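Local structure of cytosolic phospholipase A2 delta (Homo sapiens, 5IZ5) at residues B[36-41]-B[94-99]; B[30-35]-B[49-54]. The protein is a calcium-dependent phospholipase A2 that hydrolyses glycerophospholipids at the sn-2 position, with a preference for linoleic acid there. The protein carries 3 engineered substitutions. All blocks are in the same frame, centred on the assembly; numbering follows the deposited sequence.

Contact 1 (B[36-41]-B[94-99])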
# COMPACT_ATOMS: atom_id res chain seq x y z
N ARG B 36 -30.50 -21.82 -21.06
CA ARG B 36 -31.89 -21.56 -21.41
C ARG B 36 -32.29 -20.12 -21.11
O ARG B 36 -31.79 -19.51 -20.17
CB ARG B 36 -32.82 -22.49 -20.64
CG ARG B 36 -32.71 -23.96 -21.00
CD ARG B 36 -33.54 -24.82 -20.06
NE ARG B 36 -33.03 -24.77 -18.69
CZ ARG B 36 -32.10 -25.58 -18.19
NH1 ARG B 36 -31.55 -26.54 -18.93
NH2 ARG B 36 -31.72 -25.44 -16.92
N ASN B 37 -33.21 -19.60 -21.93
CA ASN B 37 -33.83 -18.29 -21.72
C ASN B 37 -32.86 -17.11 -21.84
O ASN B 37 -33.00 -16.13 -21.12
CB ASN B 37 -34.55 -18.24 -20.37
CG ASN B 37 -35.41 -19.47 -20.11
OD1 ASN B 37 -36.16 -19.90 -20.98
ND2 ASN B 37 -35.29 -20.03 -18.92
N LEU B 38 -31.89 -17.21 -22.74
CA LEU B 38 -30.95 -16.10 -22.95
C LEU B 38 -31.63 -14.97 -23.72
O LEU B 38 -32.55 -15.19 -24.49
CB LEU B 38 -29.71 -16.57 -23.70
CG LEU B 38 -28.86 -17.68 -23.06
CD1 LEU B 38 -27.67 -17.98 -23.96
CD2 LEU B 38 -28.39 -17.30 -21.66
N ARG B 39 -31.14 -13.75 -23.51
CA ARG B 39 -31.68 -12.54 -24.12
C ARG B 39 -31.32 -12.42 -25.61
O ARG B 39 -30.19 -12.70 -26.00
CB ARG B 39 -31.12 -11.32 -23.38
CG ARG B 39 -31.39 -11.35 -21.87
CD ARG B 39 -32.84 -11.05 -21.53
NE ARG B 39 -33.19 -9.69 -21.93
CZ ARG B 39 -34.43 -9.20 -21.99
NH1 ARG B 39 -35.48 -9.94 -21.68
NH2 ARG B 39 -34.61 -7.94 -22.36
N TRP B 40 -32.28 -11.97 -26.43
CA TRP B 40 -32.07 -11.82 -27.88
C TRP B 40 -31.15 -10.64 -28.20
O TRP B 40 -31.02 -9.71 -27.41
CB TRP B 40 -33.42 -11.62 -28.59
CG TRP B 40 -34.33 -12.82 -28.60
CD1 TRP B 40 -34.37 -13.84 -27.68
CD2 TRP B 40 -35.37 -13.11 -29.55
NE1 TRP B 40 -35.34 -14.75 -28.01
CE2 TRP B 40 -35.98 -14.32 -29.15
CE3 TRP B 40 -35.85 -12.46 -30.70
CZ2 TRP B 40 -37.04 -14.90 -29.86
CZ3 TRP B 40 -36.90 -13.04 -31.40
CH2 TRP B 40 -37.48 -14.25 -30.98
N ALA B 41 -30.50 -10.70 -29.36
CA ALA B 41 -29.68 -9.60 -29.86
C ALA B 41 -30.59 -8.47 -30.34
O ALA B 41 -30.37 -7.32 -30.00
CB ALA B 41 -28.78 -10.06 -30.99
N LEU B 94 -17.78 -18.51 -15.18
CA LEU B 94 -18.48 -18.99 -16.36
C LEU B 94 -19.31 -17.84 -16.92
O LEU B 94 -20.25 -17.37 -16.28
CB LEU B 94 -19.37 -20.19 -16.02
CG LEU B 94 -18.68 -21.35 -15.31
CD1 LEU B 94 -18.74 -21.19 -13.80
CD2 LEU B 94 -19.30 -22.68 -15.70
N SER B 95 -18.93 -17.38 -18.11
CA SER B 95 -19.58 -16.25 -18.76
C SER B 95 -20.11 -16.65 -20.13
O SER B 95 -19.41 -17.32 -20.89
CB SER B 95 -18.60 -15.09 -18.92
OG SER B 95 -18.14 -14.63 -17.66
N ILE B 96 -21.35 -16.25 -20.44
CA ILE B 96 -21.91 -16.44 -21.77
C ILE B 96 -21.91 -15.10 -22.48
O ILE B 96 -22.41 -14.11 -21.94
CB ILE B 96 -23.35 -16.99 -21.74
CG1 ILE B 96 -23.41 -18.24 -20.86
CG2 ILE B 96 -23.81 -17.31 -23.16
CD1 ILE B 96 -24.81 -18.80 -20.67
N TYR B 97 -21.33 -15.07 -23.67
CA TYR B 97 -21.28 -13.87 -24.49
C TYR B 97 -22.11 -14.06 -25.76
O TYR B 97 -22.33 -15.19 -26.20
CB TYR B 97 -19.84 -13.54 -24.85
CG TYR B 97 -19.04 -12.92 -23.72
CD1 TYR B 97 -19.00 -11.54 -23.54
CD2 TYR B 97 -18.31 -13.72 -22.84
CE1 TYR B 97 -18.27 -10.97 -22.51
CE2 TYR B 97 -17.57 -13.16 -21.81
CZ TYR B 97 -17.55 -11.79 -21.65
OH TYR B 97 -16.83 -11.23 -20.63
N ASP B 98 -22.55 -12.95 -26.34
CA ASP B 98 -23.32 -12.95 -27.59
C ASP B 98 -22.39 -12.49 -28.70
O ASP B 98 -21.95 -11.34 -28.70
CB ASP B 98 -24.52 -12.01 -27.45
CG ASP B 98 -25.41 -11.98 -28.70
OD1 ASP B 98 -25.16 -12.73 -29.67
OD2 ASP B 98 -26.38 -11.20 -28.70
N GLU B 99 -22.09 -13.38 -29.65
CA GLU B 99 -21.11 -13.07 -30.69
C GLU B 99 -21.65 -12.07 -31.72
O GLU B 99 -22.74 -12.25 -32.26
CB GLU B 99 -20.64 -14.33 -31.40
CG GLU B 99 -19.47 -14.09 -32.34
CD GLU B 99 -18.89 -15.37 -32.90
OE1 GLU B 99 -19.43 -15.88 -33.90
OE2 GLU B 99 -17.90 -15.87 -32.33
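CG of Leu38 (chi1 -60°) and CG1, the longer branch of Ile96, both lie beside the backbone N, anti to the carbonyl carbon. The two side chains then cross obliquely and touch at two places. Leu38 CD1 rests on Ile96 CG2 at 4.0 Å, while the other leucine methyl, CD2, meets Ile96 CD1, also at 4.0 Å. The leucine fork thus covers both arms of the isoleucine. Pro49 touches both side chains, and Leu138 of strand 137-146 borders Ile96, so this buried apolar pair is enclosed from more than one direction.

Both segments belong to the C2 domain, a beta sandwich whose calcium loops gather at one end. Segment 36-41 leaves strand 21-36 of one sheet and runs toward that end, where strand 91-98 of the other sheet also finishes. Two residues beyond Ile96, on the same side of the strand, the packing changes character. Asp98 holds CG anti to the backbone N (chi1 -178°), and its OD2 stands 3.5 Å from CB of Ala41. The second carboxylate oxygen, OD1, accepts a hydrogen bond from Asp48 N, which should limit rotation of the group. Asp98 is a predicted ligand of both calcium ions, with Asp48 and Asp106 nearby. Residues 42-46, which follow Ala41 and include the predicted ligand Asp42, are not modelled.

Contact 2 (B[30-35]-B[49-54]); sequences VRVLEA and PYVILQ
Val32 pushes its two methyls into the facing strand, one against Val51 and the other against Leu53. CG1, anti to the backbone N (chi1 179°), meets Val51 CG2 tip to tip at 3.8 Å. CG2 fits the fork of Leu53, where it is nearly equidistant from the two methyls: 4.1 Å separates Val32 CG2 from Leu53 CD1 and likewise from CD2, the two side chains running alongside one another in opposite senses. Leu53 in turn fills the hollow between the two valines of segment 30-35, because its CD1 also reaches Val30 CG1, again tip to tip, at 4.0 Å. Knob and notch therefore alternate: Val30, Leu53, Val32, Val51. With both methyls cut away by an alanine here in place of Val32, Val51 CG2 would probably lose its facing contact and the Leu53 fork would be left with a gap.

The strands lie on opposite sheets of the C2 beta sandwich; the axes of the two strand segments approach to 9.4 Å, with 137° between their N-to-C directions. This is face-to-face packing of two sheets. Trp76 and Phe80 of strand 75-85 close around Val51 and Leu53, and Val140 and Phe142 flank Val30. Beyond Val32, Leu33 and Glu34 both face Asp139 in a classic beta bulge. It shifts the alternation by one residue, so that Ala35 points toward the opposite sheet and Glu34 starts away from it; its OE2 forms a salt bridge with Arg36.

No hydrogen bond or charge pair spans the two segments. With all four touching residues buried and every contact made by aliphatic carbon, their cohesion rests on hydrophobic burial and the fit of branched side chains.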
# COMPACT_ATOMS: atom_id res chain seq x y z
N VAL B 30 -14.85 -29.92 -16.37
CA VAL B 30 -16.02 -29.05 -16.38
C VAL B 30 -16.75 -29.28 -17.69
O VAL B 30 -16.23 -28.94 -18.76
CB VAL B 30 -15.62 -27.56 -16.26
CG1 VAL B 30 -16.86 -26.67 -16.21
CG2 VAL B 30 -14.76 -27.35 -15.02
N ARG B 31 -17.95 -29.86 -17.62
CA ARG B 31 -18.75 -30.12 -18.82
C ARG B 31 -19.87 -29.10 -18.96
O ARG B 31 -20.85 -29.14 -18.23
CB ARG B 31 -19.32 -31.54 -18.80
CG ARG B 31 -19.99 -31.96 -20.11
CD ARG B 31 -20.37 -33.43 -20.12
NE ARG B 31 -19.21 -34.31 -20.30
CZ ARG B 31 -18.57 -34.51 -21.45
NH1 ARG B 31 -18.96 -33.90 -22.57
NH2 ARG B 31 -17.53 -35.34 -21.49
N VAL B 32 -19.71 -28.19 -19.92
CA VAL B 32 -20.70 -27.16 -20.21
C VAL B 32 -21.78 -27.79 -21.09
O VAL B 32 -21.53 -28.12 -22.25
CB VAL B 32 -20.07 -25.95 -20.94
CG1 VAL B 32 -21.11 -24.88 -21.26
CG2 VAL B 32 -18.95 -25.36 -20.10
N LEU B 33 -22.97 -27.98 -20.53
CA LEU B 33 -24.04 -28.69 -21.23
C LEU B 33 -24.87 -27.77 -22.12
O LEU B 33 -24.79 -27.84 -23.35
CB LEU B 33 -24.95 -29.40 -20.22
CG LEU B 33 -24.29 -30.49 -19.38
CD1 LEU B 33 -25.21 -30.92 -18.25
CD2 LEU B 33 -23.91 -31.68 -20.25
N GLU B 34 -25.66 -26.90 -21.49
CA GLU B 34 -26.60 -26.05 -22.22
C GLU B 34 -27.04 -24.88 -21.37
O GLU B 34 -26.82 -24.86 -20.15
CB GLU B 34 -27.84 -26.87 -22.62
CG GLU B 34 -28.66 -27.37 -21.44
CD GLU B 34 -29.91 -28.11 -21.88
OE1 GLU B 34 -29.78 -29.13 -22.58
OE2 GLU B 34 -31.02 -27.68 -21.51
N ALA B 35 -27.68 -23.90 -22.02
CA ALA B 35 -28.28 -22.77 -21.33
C ALA B 35 -29.69 -22.53 -21.85
O ALA B 35 -30.04 -22.99 -22.94
CB ALA B 35 -27.42 -21.52 -21.51
N PRO B 49 -24.58 -17.42 -28.96
CA PRO B 49 -23.89 -17.54 -27.68
C PRO B 49 -22.72 -18.52 -27.65
O PRO B 49 -22.77 -19.59 -28.28
CB PRO B 49 -25.00 -18.02 -26.75
CG PRO B 49 -25.94 -18.78 -27.63
CD PRO B 49 -25.68 -18.39 -29.06
N TYR B 50 -21.67 -18.14 -26.93
CA TYR B 50 -20.58 -19.04 -26.56
C TYR B 50 -20.25 -18.84 -25.08
O TYR B 50 -20.51 -17.78 -24.52
CB TYR B 50 -19.34 -18.77 -27.42
CG TYR B 50 -18.80 -17.36 -27.34
CD1 TYR B 50 -17.80 -17.03 -26.42
CD2 TYR B 50 -19.27 -16.36 -28.19
CE1 TYR B 50 -17.30 -15.75 -26.35
CE2 TYR B 50 -18.77 -15.07 -28.13
CZ TYR B 50 -17.78 -14.77 -27.21
OH TYR B 50 -17.28 -13.50 -27.13
N VAL B 51 -19.67 -19.87 -24.46
CA VAL B 51 -19.30 -19.80 -23.05
C VAL B 51 -17.79 -19.66 -22.90
O VAL B 51 -17.01 -20.33 -23.58
CB VAL B 51 -19.76 -21.04 -22.26
CG1 VAL B 51 -19.43 -20.89 -20.78
CG2 VAL B 51 -21.26 -21.25 -22.44
N ILE B 52 -17.38 -18.77 -22.00
CA ILE B 52 -15.99 -18.62 -21.62
C ILE B 52 -15.81 -19.21 -20.23
O ILE B 52 -16.66 -18.99 -19.36
CB ILE B 52 -15.57 -17.13 -21.68
CG1 ILE B 52 -15.54 -16.70 -23.16
CG2 ILE B 52 -14.23 -16.90 -21.00
CD1 ILE B 52 -14.77 -15.43 -23.49
N LEU B 53 -14.73 -19.97 -20.03
CA LEU B 53 -14.34 -20.45 -18.71
C LEU B 53 -12.98 -19.87 -18.34
O LEU B 53 -12.02 -20.00 -19.09
CB LEU B 53 -14.26 -21.97 -18.65
CG LEU B 53 -15.44 -22.80 -19.15
CD1 LEU B 53 -15.16 -24.27 -18.89
CD2 LEU B 53 -16.73 -22.38 -18.47
N GLN B 54 -12.93 -19.24 -17.17
CA GLN B 54 -11.69 -18.74 -16.61
C GLN B 54 -11.60 -19.20 -15.17
O GLN B 54 -12.61 -19.23 -14.47
CB GLN B 54 -11.66 -17.22 -16.65
CG GLN B 54 -11.71 -16.63 -18.04
CD GLN B 54 -12.09 -15.16 -17.97
OE1 GLN B 54 -13.22 -14.83 -17.60
NE2 GLN B 54 -11.16 -14.28 -18.28

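Contacts 1 and 2 lie about 11 Å apart between centres, at two levels of the same C2 sandwich. Strands 49-55 and 91-98 are antiparallel neighbours in one sheet and join the contacts directly: Ser95 O and Ile52 N are 2.7 Å apart, and Tyr97 N and Tyr50 O 3.0 Å, both probable hydrogen bonds. Strand 21-36 supplies one side of contact 2 and then runs into the loop of contact 1. Contact 1 includes Asp98 of the predicted calcium site, whereas the Val51 side chain of contact 2 is about 11 Å from that of Asp98, deeper between the sheets. Neither contact includes the nucleophile, Ser365.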